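Local coordinates for alkylhalidase CmlS (Streptomyces venezuelae, PDB 3I3L), which binds FAD, held through a covalent flavin-aspartate bond, and acts as a flavin-dependent halogenase in chloramphenicol biosynthesis, at residues F373-Y378 with R394-S399. Sequence-based numbering, arbitrary orientation.
Sequences FLASFY and RRITES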
loop_
_atom_site.group_PDB
_atom_site.type_symbol
_atom_site.label_atom_id
_atom_site.label_comp_id
_atom_site.label_asym_id
_atom_site.label_seq_id
_atom_site.Cartn_x
_atom_site.Cartn_y
_atom_site.Cartn_z
ATOM N N PHE A 373 8.395 -5.379 5.527
ATOM C CA PHE A 373 7.566 -5.217 6.680
ATOM C C PHE A 373 6.800 -6.490 6.896
ATOM O O PHE A 373 6.786 -7.051 7.993
ATOM C CB PHE A 373 6.620 -4.086 6.366
ATOM C CG PHE A 373 5.751 -3.664 7.488
ATOM C CD1 PHE A 373 4.439 -4.067 7.526
ATOM C CD2 PHE A 373 6.232 -2.768 8.472
ATOM C CE1 PHE A 373 3.597 -3.620 8.600
ATOM C CE2 PHE A 373 5.416 -2.297 9.503
ATOM C CZ PHE A 373 4.109 -2.719 9.586
ATOM N N LEU A 374 6.164 -6.954 5.827
ATOM C CA LEU A 374 5.501 -8.221 5.792
ATOM C C LEU A 374 6.344 -9.378 6.364
ATOM O O LEU A 374 5.834 -10.226 7.085
ATOM C CB LEU A 374 5.204 -8.535 4.347
ATOM C CG LEU A 374 4.093 -9.528 4.117
ATOM C CD1 LEU A 374 2.876 -9.039 4.817
ATOM C CD2 LEU A 374 3.870 -9.525 2.579
ATOM N N ALA A 375 7.626 -9.404 6.029
ATOM C CA ALA A 375 8.500 -10.461 6.464
ATOM C C ALA A 375 8.556 -10.479 7.996
ATOM O O ALA A 375 8.555 -11.547 8.608
ATOM C CB ALA A 375 9.938 -10.240 5.857
ATOM N N SER A 376 8.640 -9.297 8.603
ATOM C CA SER A 376 8.559 -9.146 10.059
ATOM C C SER A 376 7.285 -9.744 10.633
ATOM O O SER A 376 7.344 -10.614 11.488
ATOM C CB SER A 376 8.641 -7.669 10.427
ATOM O OG SER A 376 9.962 -7.250 10.242
ATOM N N PHE A 377 6.130 -9.306 10.151
ATOM C CA PHE A 377 4.874 -9.869 10.636
ATOM C C PHE A 377 4.782 -11.377 10.512
ATOM O O PHE A 377 4.415 -12.038 11.482
ATOM C CB PHE A 377 3.630 -9.204 10.056
ATOM C CG PHE A 377 3.322 -7.917 10.691
ATOM C CD1 PHE A 377 3.941 -6.741 10.262
ATOM C CD2 PHE A 377 2.422 -7.864 11.741
ATOM C CE1 PHE A 377 3.657 -5.515 10.883
ATOM C CE2 PHE A 377 2.135 -6.657 12.352
ATOM C CZ PHE A 377 2.765 -5.477 11.917
ATOM N N TYR A 378 5.120 -11.932 9.341
ATOM C CA TYR A 378 5.066 -13.388 9.217
ATOM C C TYR A 378 6.025 -14.066 10.252
ATOM O O TYR A 378 5.665 -15.035 10.890
ATOM C CB TYR A 378 5.348 -13.868 7.802
ATOM C CG TYR A 378 4.172 -13.747 6.886
ATOM C CD1 TYR A 378 2.947 -14.236 7.243
ATOM C CD2 TYR A 378 4.273 -13.128 5.657
ATOM C CE1 TYR A 378 1.853 -14.151 6.404
ATOM C CE2 TYR A 378 3.143 -13.034 4.788
ATOM C CZ TYR A 378 1.957 -13.531 5.200
ATOM O OH TYR A 378 0.815 -13.455 4.387
ATOM N N ARG A 394 7.657 -18.268 4.528
ATOM C CA ARG A 394 7.473 -16.825 4.681
ATOM C C ARG A 394 8.257 -16.172 5.811
ATOM O O ARG A 394 8.512 -14.939 5.783
ATOM C CB ARG A 394 5.990 -16.478 4.781
ATOM C CG ARG A 394 5.295 -16.627 3.463
ATOM C CD ARG A 394 3.793 -16.906 3.690
ATOM N NE ARG A 394 3.130 -17.201 2.432
ATOM C CZ ARG A 394 3.198 -18.388 1.800
ATOM N NH1 ARG A 394 3.893 -19.393 2.327
ATOM N NH2 ARG A 394 2.547 -18.594 0.667
ATOM N N ARG A 395 8.680 -16.978 6.792
ATOM C CA ARG A 395 9.365 -16.437 7.954
ATOM C C ARG A 395 10.760 -16.130 7.542
ATOM O O ARG A 395 11.243 -16.725 6.614
ATOM C CB ARG A 395 9.336 -17.428 9.149
ATOM C CG ARG A 395 10.305 -18.655 9.044
ATOM C CD ARG A 395 9.998 -19.709 10.184
ATOM N NE ARG A 395 10.659 -20.984 9.880
ATOM C CZ ARG A 395 10.073 -22.187 9.768
ATOM N NH1 ARG A 395 8.763 -22.390 10.006
ATOM N NH2 ARG A 395 10.822 -23.236 9.412
ATOM N N ILE A 396 11.412 -15.184 8.222
ATOM C CA ILE A 396 12.747 -14.799 7.839
ATOM C C ILE A 396 13.742 -15.991 7.932
ATOM O O ILE A 396 13.705 -16.786 8.893
ATOM C CB ILE A 396 13.232 -13.614 8.711
ATOM C CG1 ILE A 396 12.736 -12.303 8.114
ATOM C CG2 ILE A 396 14.831 -13.606 8.873
ATOM C CD1 ILE A 396 12.672 -11.161 9.168
ATOM N N THR A 397 14.608 -16.083 6.929
ATOM C CA THR A 397 15.616 -17.133 6.800
ATOM C C THR A 397 16.901 -16.622 7.433
ATOM O O THR A 397 17.380 -15.578 7.048
ATOM C CB THR A 397 15.919 -17.392 5.284
ATOM O OG1 THR A 397 14.906 -18.233 4.737
ATOM C CG2 THR A 397 17.293 -18.070 5.063
ATOM N N GLU A 398 17.461 -17.355 8.380
ATOM C CA GLU A 398 18.667 -16.890 9.127
ATOM C C GLU A 398 19.188 -18.042 10.016
ATOM O O GLU A 398 18.445 -19.004 10.243
ATOM C CB GLU A 398 18.311 -15.689 10.032
ATOM C CG GLU A 398 17.287 -16.080 11.167
ATOM C CD GLU A 398 16.693 -14.871 11.895
ATOM O OE1 GLU A 398 15.687 -15.059 12.616
ATOM O OE2 GLU A 398 17.246 -13.742 11.769
ATOM N N SER A 399 20.423 -17.914 10.544
ATOM C CA SER A 399 21.071 -18.971 11.362
ATOM C C SER A 399 20.244 -19.458 12.561
ATOM O O SER A 399 19.504 -18.677 13.130
ATOM C CB SER A 399 22.450 -18.490 11.868
ATOM O OG SER A 399 22.327 -17.464 12.864
#
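R394 sets its CD over one face of the Y378 ring, with its CB against the ring's CG and CD2, and this is the tight part of the contact. The CD sits almost squarely over the ring, 4.1 Å from the centroid of Y378 and 11° off the normal, a clear CH-pi contact. Nearer the backbone, R394 CB packs 3.9 Å from Y378 CD2. The two side chains run side by side in the same direction, and because the arginine is extended from CG to NE it carries its guanidinium past the ring, turned 82° from the ring plane. Y378 and R394 are both buried residues, and their polar ends find partners elsewhere: Y378 OH bonds to D321 and W235, while the guanidinium reaches N205, the F390 carbonyl and, as a salt bridge, D253. The side chain of Y378 is about 11 Å from the bound FAD.

Farther along, the packing thins. With I396 CG1 anti to the carbonyl carbon (chi1 -85°), that branch sits beside the backbone N and meets A375 CB at 4.1 Å, while I396 CD1 lies 4.2 Å from A375 O. Both residues are partly exposed, and beyond them the chain drifts from the helix toward the exposed S399, whose OG caps D402 N at the start of helix 400-406. No hydrogen bond joins the two segments directly, but T379 OG1 links them, bonded to A375 O and I396 N. The arrangement is helix-to-loop packing near the flavin site, in which the end of helix 389-394 and the loop after it pack against long helix 352-382.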